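Local coordinates for protein short chain dehydrogenase (Rhodopseudomonas palustris, PDB 3H7A) that probably catalyses the NAD(P)(H)-dependent oxidation or reduction of a substrate not yet identified, as other short-chain dehydrogenases do, at residues Asn7-Val12 with Gly31-Ala36; Val91-Asn96 with Glu112-Ala117. All blocks are in the same frame, centred on the assembly; numbering follows the deposited sequence.

Contact 1: residues Asn7-Val12 with Gly31-Ala36; sequences NATVAV and GFTVFA
A valine methyl set over an aromatic face marks the start of this strand pair: Val10 CG2 lies 3.8 Å from the centroid of the Phe32 ring, 27° off its normal and displaced toward the CG and CD1 side, in a CH-pi contact. Ala8 meets the same ring at its edge, with CB 3.8 Å from Phe32 CD1. Because CG of Phe32 stands beside its own backbone N (chi1 -72°), the ring leans across to the neighbouring strand. An alanine here is likely to leave the Val10 methyl without its aromatic cover and open a gap beside Ala8. Beyond the ring the strands pair in parallel, their directions 24° apart. Thr33 N donates to Ala8 O at 3.1 Å; Val10 then gives its N to Thr33 O (2.9 Å) and receives Phe35 N at its O (2.9 Å), and Val12 N reaches Phe35 O at 2.8 Å. Such staggered bonding, in which one residue is held by two that flank its opposite number, is the rule for parallel strands, and these two are the first and second strands of a Rossmann beta-alpha-beta unit. The intervening helix 18-29 ends in a Schellman motif at Gly31, whose positive phi turns the chain into Phe32. That helix packs on the face bearing Val10, Val12 and Val34. On the other face Thr9 CG2 approaches Phe35 CE1 obliquely at 3.8 Å, near helix 68-81, while Thr9 OG1 bonds to Ala82 O. Where the strands begin, a water donates to Ala8 O, giving that carbonyl two donors, and the same water is hydrogen-bonded to Thr33 OG1 at 2.6 Å.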
ATOM      1  N   ASN B   7      18.062 -28.835  20.670  1.00 29.03           N
ATOM      2  CA  ASN B   7      18.420 -28.131  21.877  1.00 28.80           C
ATOM      3  C   ASN B   7      18.003 -26.664  21.740  1.00 30.70           C
ATOM      4  O   ASN B   7      18.844 -25.770  21.700  1.00 29.27           O
ATOM      5  CB  ASN B   7      19.926 -28.266  22.132  1.00 25.49           C
ATOM      6  CG  ASN B   7      20.351 -27.697  23.472  1.00 30.72           C
ATOM      7  OD1 ASN B   7      21.481 -27.229  23.621  1.00 37.37           O
ATOM      8  ND2 ASN B   7      19.444 -27.723  24.460  1.00 29.05           N
ATOM      9  N   ALA B   8      16.694 -26.426  21.666  1.00 30.05           N
ATOM     10  CA  ALA B   8      16.162 -25.100  21.366  1.00 28.20           C
ATOM     11  C   ALA B   8      14.730 -24.978  21.847  1.00 26.84           C
ATOM     12  O   ALA B   8      13.988 -25.978  21.902  1.00 21.24           O
ATOM     13  CB  ALA B   8      16.215 -24.834  19.878  1.00 33.49           C
ATOM     14  N   THR B   9      14.342 -23.757  22.192  1.00 21.66           N
ATOM     15  CA  THR B   9      12.950 -23.463  22.549  1.00 25.29           C
ATOM     16  C   THR B   9      12.248 -22.568  21.528  1.00 24.69           C
ATOM     17  O   THR B   9      12.898 -21.800  20.816  1.00 27.40           O
ATOM     18  CB  THR B   9      12.809 -22.823  23.942  1.00 23.92           C
ATOM     19  OG1 THR B   9      13.730 -21.734  24.065  1.00 24.54           O
ATOM     20  CG2 THR B   9      13.088 -23.845  25.027  1.00 29.72           C
ATOM     21  N   VAL B  10      10.926 -22.716  21.465  1.00 25.80           N
ATOM     22  CA  VAL B  10      10.016 -21.811  20.768  1.00 27.19           C
ATOM     23  C   VAL B  10       9.026 -21.217  21.776  1.00 29.06           C
ATOM     24  O   VAL B  10       8.342 -21.957  22.481  1.00 26.77           O
ATOM     25  CB  VAL B  10       9.211 -22.546  19.650  1.00 24.40           C
ATOM     26  CG1 VAL B  10       8.145 -21.634  19.045  1.00 25.87           C
ATOM     27  CG2 VAL B  10      10.129 -23.030  18.574  1.00 22.16           C
ATOM     28  N   ALA B  11       8.950 -19.889  21.855  1.00 24.23           N
ATOM     29  CA  ALA B  11       7.963 -19.261  22.723  1.00 21.17           C
ATOM     30  C   ALA B  11       6.694 -18.991  21.925  1.00 22.43           C
ATOM     31  O   ALA B  11       6.736 -18.298  20.920  1.00 26.21           O
ATOM     32  CB  ALA B  11       8.507 -17.986  23.306  1.00 19.87           C
ATOM     33  N   VAL B  12       5.576 -19.573  22.347  1.00 22.89           N
ATOM     34  CA  VAL B  12       4.291 -19.268  21.724  1.00 19.31           C
ATOM     35  C   VAL B  12       3.524 -18.396  22.717  1.00 21.05           C
ATOM     36  O   VAL B  12       2.999 -18.888  23.728  1.00 21.94           O
ATOM     37  CB  VAL B  12       3.493 -20.541  21.329  1.00 21.93           C
ATOM     38  CG1 VAL B  12       2.115 -20.176  20.787  1.00 17.79           C
ATOM     39  CG2 VAL B  12       4.247 -21.347  20.297  1.00 24.28           C
ATOM     40  N   GLY B  31      10.394 -30.894  16.783  1.00 31.80           N
ATOM     41  CA  GLY B  31      11.503 -31.149  17.696  1.00 25.50           C
ATOM     42  C   GLY B  31      11.917 -30.026  18.620  1.00 29.90           C
ATOM     43  O   GLY B  31      12.933 -30.135  19.296  1.00 31.05           O
ATOM     44  N   PHE B  32      11.147 -28.943  18.673  1.00 29.37           N
ATOM     45  CA  PHE B  32      11.473 -27.862  19.602  1.00 26.69           C
ATOM     46  C   PHE B  32      10.786 -28.105  20.943  1.00 28.57           C
ATOM     47  O   PHE B  32       9.751 -28.770  20.991  1.00 25.48           O
ATOM     48  CB  PHE B  32      10.993 -26.522  19.063  1.00 26.17           C
ATOM     49  CG  PHE B  32      11.776 -25.997  17.895  1.00 22.55           C
ATOM     50  CD1 PHE B  32      12.931 -25.239  18.098  1.00 24.14           C
ATOM     51  CD2 PHE B  32      11.330 -26.203  16.598  1.00 21.70           C
ATOM     52  CE1 PHE B  32      13.646 -24.718  17.018  1.00 25.63           C
ATOM     53  CE2 PHE B  32      12.041 -25.692  15.497  1.00 25.57           C
ATOM     54  CZ  PHE B  32      13.194 -24.941  15.713  1.00 26.16           C
ATOM     55  N   THR B  33      11.343 -27.569  22.034  1.00 20.88           N
ATOM     56  CA  THR B  33      10.556 -27.480  23.256  1.00 25.35           C
ATOM     57  C   THR B  33       9.716 -26.216  23.170  1.00 23.52           C
ATOM     58  O   THR B  33      10.239 -25.132  23.002  1.00 27.28           O
ATOM     59  CB  THR B  33      11.410 -27.445  24.539  1.00 24.95           C
ATOM     60  OG1 THR B  33      12.152 -28.665  24.657  1.00 27.40           O
ATOM     61  CG2 THR B  33      10.526 -27.278  25.776  1.00 15.04           C
ATOM     62  N   VAL B  34       8.408 -26.357  23.287  1.00 28.67           N
ATOM     63  CA  VAL B  34       7.545 -25.195  23.212  1.00 26.77           C
ATOM     64  C   VAL B  34       7.243 -24.678  24.611  1.00 25.37           C
ATOM     65  O   VAL B  34       6.873 -25.434  25.493  1.00 28.04           O
ATOM     66  CB  VAL B  34       6.263 -25.500  22.394  1.00 26.77           C
ATOM     67  CG1 VAL B  34       5.262 -24.326  22.460  1.00 28.32           C
ATOM     68  CG2 VAL B  34       6.634 -25.823  20.939  1.00 28.07           C
ATOM     69  N   PHE B  35       7.476 -23.389  24.810  1.00 23.69           N
ATOM     70  CA  PHE B  35       6.976 -22.660  25.955  1.00 22.81           C
ATOM     71  C   PHE B  35       5.676 -22.021  25.528  1.00 29.06           C
ATOM     72  O   PHE B  35       5.655 -21.141  24.674  1.00 32.99           O
ATOM     73  CB  PHE B  35       8.011 -21.623  26.435  1.00 24.91           C
ATOM     74  CG  PHE B  35       8.985 -22.190  27.432  1.00 23.82           C
ATOM     75  CD1 PHE B  35       9.865 -23.214  27.062  1.00 30.14           C
ATOM     76  CD2 PHE B  35       8.980 -21.755  28.758  1.00 31.25           C
ATOM     77  CE1 PHE B  35      10.737 -23.784  27.985  1.00 16.24           C
ATOM     78  CE2 PHE B  35       9.859 -22.310  29.694  1.00 29.08           C
ATOM     79  CZ  PHE B  35      10.739 -23.322  29.302  1.00 27.91           C
ATOM     80  N   ALA B  36       4.587 -22.500  26.108  1.00 24.12           N
ATOM     81  CA  ALA B  36       3.268 -22.083  25.712  1.00 23.92           C
ATOM     82  C   ALA B  36       2.689 -21.243  26.823  1.00 24.90           C
ATOM     83  O   ALA B  36       2.681 -21.658  27.982  1.00 26.19           O
ATOM     84  CB  ALA B  36       2.404 -23.312  25.456  1.00 20.14           C
TER
HETATM   85  O   HOH W   1      14.587 -27.746  24.192  1.00 33.15           O

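Contact 2: residues Val91-Asn96 with Glu112-Ala117; sequences VGANVN and EMACWA
With CG1 anti to its backbone N (chi1 177°), Val91 sends that methyl at the helix, where Met113, its own CG likewise anti (chi1 -170°), bends at chi2 (91°) and again at chi3. Met113 was modelled in two conformers, and what follows for its side chain holds for one of them. In that conformer the bends carry CG, SD and CE round the Val91 CG1 methyl, the two side chains crossing at about a right angle, with Val91 CG1 4.0 Å from Met113 SD and 3.8 Å from Met113 CE. The approach of Val91 CG1 to Met113 CG is tighter than usual for carbons, a closeness that the second conformer makes doubtful. Val91 CG1 also lies 3.4 Å from Met113 O, a buried carbonyl oxygen with no hydrogen-bond partner in the model. Further along, Ala93 CB faces Ala114 CB at 4.4 Å, a looser touch.

No direct hydrogen bond joins loop and helix. A water lies 2.8 Å from both Val91 O and Ala114 O and can donate to either, though other acceptors nearby compete for its protons. The helix widens into a pi-type turn here, marked by a weak bond from Ala117 N to Glu112 O. In classical short-chain dehydrogenases a bend in this helix carries an asparagine whose main-chain carbonyl holds a water; Ala114 probably occupies the equivalent position, as its water-binding carbonyl suggests. Val91 and Gly92, likewise, appear to match the end of the family's NNAG motif, which borders the cofactor cleft.

The loop leaves strand 84-89 and crosses beside helix 104-132, with Met113 also touching Arg39 in another loop. Helix 153-173 brings Phe155 against Ala93 and Ala158 against Ala114, and Ser157 of a second subunit packs on Cys115.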
ATOM      1  N   VAL B  91      -1.439 -12.800  19.896  1.00 33.68           N
ATOM      2  CA  VAL B  91      -2.412 -12.278  20.834  1.00 37.10           C
ATOM      3  C   VAL B  91      -3.394 -11.393  20.069  1.00 43.00           C
ATOM      4  O   VAL B  91      -3.103 -10.237  19.746  1.00 42.51           O
ATOM      5  CB  VAL B  91      -1.734 -11.551  22.024  1.00 36.80           C
ATOM      6  CG1 VAL B  91      -2.752 -10.961  22.943  1.00 39.55           C
ATOM      7  CG2 VAL B  91      -0.866 -12.512  22.815  1.00 38.27           C
ATOM      8  N   GLY B  92      -4.549 -11.980  19.755  1.00 49.27           N
ATOM      9  CA  GLY B  92      -5.643 -11.290  19.073  1.00 53.22           C
ATOM     10  C   GLY B  92      -6.391 -10.387  20.028  1.00 52.78           C
ATOM     11  O   GLY B  92      -5.885 -10.087  21.115  1.00 59.98           O
ATOM     12  N   ALA B  93      -7.595  -9.973  19.629  1.00 51.34           N
ATOM     13  CA  ALA B  93      -8.417  -8.993  20.375  1.00 50.78           C
ATOM     14  C   ALA B  93      -9.548  -8.401  19.533  1.00 45.46           C
ATOM     15  O   ALA B  93      -9.905  -7.239  19.751  1.00 50.70           O
ATOM     16  CB  ALA B  93      -7.552  -7.820  20.919  1.00 47.79           C
ATOM     17  N   ASN B  94     -10.090  -9.153  18.574  1.00 41.13           N
ATOM     18  CA  ASN B  94     -11.057  -8.563  17.640  1.00 41.62           C
ATOM     19  C   ASN B  94     -12.299  -8.028  18.358  1.00 39.29           C
ATOM     20  O   ASN B  94     -13.100  -8.800  18.881  1.00 38.07           O
ATOM     21  CB  ASN B  94     -11.435  -9.536  16.516  1.00 45.01           C
ATOM     22  CG  ASN B  94     -12.048  -8.825  15.299  1.00 58.88           C
ATOM     23  OD1 ASN B  94     -12.864  -7.908  15.436  1.00 62.18           O
ATOM     24  ND2 ASN B  94     -11.652  -9.252  14.102  1.00 62.93           N
ATOM     25  N   VAL B  95     -12.410  -6.697  18.418  1.00 31.55           N
ATOM     26  CA  VAL B  95     -13.575  -6.005  18.985  1.00 26.72           C
ATOM     27  C   VAL B  95     -13.996  -4.844  18.096  1.00 27.23           C
ATOM     28  O   VAL B  95     -13.167  -4.248  17.410  1.00 21.08           O
ATOM     29  CB  VAL B  95     -13.329  -5.474  20.432  1.00 30.29           C
ATOM     30  CG1 VAL B  95     -13.124  -6.626  21.405  1.00 40.24           C
ATOM     31  CG2 VAL B  95     -12.150  -4.509  20.500  1.00 24.40           C
ATOM     32  N   ASN B  96     -15.285  -4.520  18.115  1.00 22.59           N
ATOM     33  CA  ASN B  96     -15.825  -3.471  17.272  1.00 24.50           C
ATOM     34  C   ASN B  96     -16.727  -2.571  18.097  1.00 24.15           C
ATOM     35  O   ASN B  96     -17.648  -3.051  18.732  1.00 23.12           O
ATOM     36  CB  ASN B  96     -16.611  -4.097  16.104  1.00 29.15           C
ATOM     37  CG  ASN B  96     -17.084  -3.064  15.079  1.00 34.93           C
ATOM     38  OD1 ASN B  96     -18.054  -2.345  15.300  1.00 27.84           O
ATOM     39  ND2 ASN B  96     -16.405  -3.010  13.941  1.00 39.73           N
ATOM     40  N   GLU B 112      -2.624  -2.474  25.060  1.00 25.76           N
ATOM     41  CA  GLU B 112      -1.767  -3.219  25.994  1.00 21.76           C
ATOM     42  C   GLU B 112      -1.606  -4.676  25.576  1.00 19.89           C
ATOM     43  O   GLU B 112      -0.507  -5.219  25.623  1.00 23.91           O
ATOM     44  CB  GLU B 112      -2.302  -3.166  27.427  1.00 16.26           C
ATOM     45  CG  GLU B 112      -2.284  -1.778  28.072  1.00 25.04           C
ATOM     46  CD  GLU B 112      -2.866  -1.768  29.489  1.00 33.54           C
ATOM     47  OE1 GLU B 112      -3.557  -2.739  29.894  1.00 32.77           O
ATOM     48  OE2 GLU B 112      -2.623  -0.775  30.198  1.00 37.73           O
ATOM     49  N   MET B 113      -2.712  -5.269  25.141  1.00 20.62           N
ATOM     50  CA  MET B 113      -2.767  -6.688  24.791  0.50 21.35           C
ATOM     51  C   MET B 113      -2.171  -6.968  23.401  1.00 23.54           C
ATOM     52  O   MET B 113      -1.351  -7.872  23.248  1.00 23.30           O
ATOM     53  CB  MET B 113      -4.229  -7.170  24.887  0.50 25.52           C
ATOM     54  CG  MET B 113      -4.476  -8.677  24.783  0.50 35.64           C
ATOM     55  SD  MET B 113      -4.493  -9.659  26.318  0.50 44.89           S
ATOM     56  CE  MET B 113      -2.755  -9.931  26.591  0.50 34.51           C
ATOM     57  N   ALA B 114      -2.582  -6.188  22.400  1.00 21.22           N
ATOM     58  CA  ALA B 114      -2.264  -6.471  20.990  1.00 21.79           C
ATOM     59  C   ALA B 114      -1.051  -5.754  20.395  1.00 14.28           C
ATOM     60  O   ALA B 114      -0.615  -6.087  19.298  1.00 19.76           O
ATOM     61  CB  ALA B 114      -3.493  -6.190  20.125  1.00 18.87           C
ATOM     62  N   CYS B 115      -0.538  -4.749  21.091  1.00 22.64           N
ATOM     63  CA  CYS B 115       0.536  -3.946  20.552  1.00 17.39           C
ATOM     64  C   CYS B 115       1.733  -3.829  21.509  1.00 17.78           C
ATOM     65  O   CYS B 115       2.859  -4.178  21.149  1.00 24.89           O
ATOM     66  CB  CYS B 115       0.024  -2.559  20.185  1.00 19.55           C
ATOM     67  SG  CYS B 115       1.373  -1.563  19.490  1.00 17.84           S
ATOM     68  N   TRP B 116       1.457  -3.337  22.718  1.00 22.84           N
ATOM     69  CA  TRP B 116       2.431  -3.202  23.796  1.00 19.10           C
ATOM     70  C   TRP B 116       3.044  -4.554  24.102  1.00 23.54           C
ATOM     71  O   TRP B 116       4.255  -4.700  24.129  1.00 19.73           O
ATOM     72  CB  TRP B 116       1.742  -2.626  25.040  1.00 24.93           C
ATOM     73  CG  TRP B 116       2.497  -2.806  26.340  1.00 25.23           C
ATOM     74  CD1 TRP B 116       2.179  -3.654  27.368  1.00 21.45           C
ATOM     75  CD2 TRP B 116       3.689  -2.116  26.743  1.00 21.57           C
ATOM     76  NE1 TRP B 116       3.106  -3.536  28.382  1.00 25.11           N
ATOM     77  CE2 TRP B 116       4.039  -2.599  28.023  1.00 21.82           C
ATOM     78  CE3 TRP B 116       4.493  -1.138  26.146  1.00 27.95           C
ATOM     79  CZ2 TRP B 116       5.159  -2.139  28.711  1.00 28.61           C
ATOM     80  CZ3 TRP B 116       5.600  -0.676  26.831  1.00 25.42           C
ATOM     81  CH2 TRP B 116       5.925  -1.180  28.104  1.00 18.81           C
ATOM     82  N   ALA B 117       2.197  -5.556  24.259  1.00 18.17           N
ATOM     83  CA  ALA B 117       2.670  -6.901  24.561  1.00 22.22           C
ATOM     84  C   ALA B 117       3.590  -7.435  23.476  1.00 22.16           C
ATOM     85  O   ALA B 117       4.553  -8.157  23.766  1.00 30.24           O
ATOM     86  CB  ALA B 117       1.504  -7.810  24.744  1.00 22.49           C
TER
HETATM   87  O   HOH W   2      -1.701  -8.388  18.238  1.00 25.84           O

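Overall arrangement
Contacts 1 and 2 follow each other along the chain, the first closing before the second opens, and lie on opposite sides of the chain's centre with their own centres about 23 Å apart. Their nearest atoms, about 7 Å apart, do not touch. The parallel seven-stranded sheet connects them: strand 84-89 pairs with strand 9-13 of contact 1 and then runs out into the loop of contact 2. Contact 1 thus belongs to the buried Rossmann framework, whereas contact 2 lays a loop against the long helix 104-132 nearer the surface. Strand 84-89 in this way carries the chain from the sheet beside contact 1 to the sheet's C-terminal edge at contact 2.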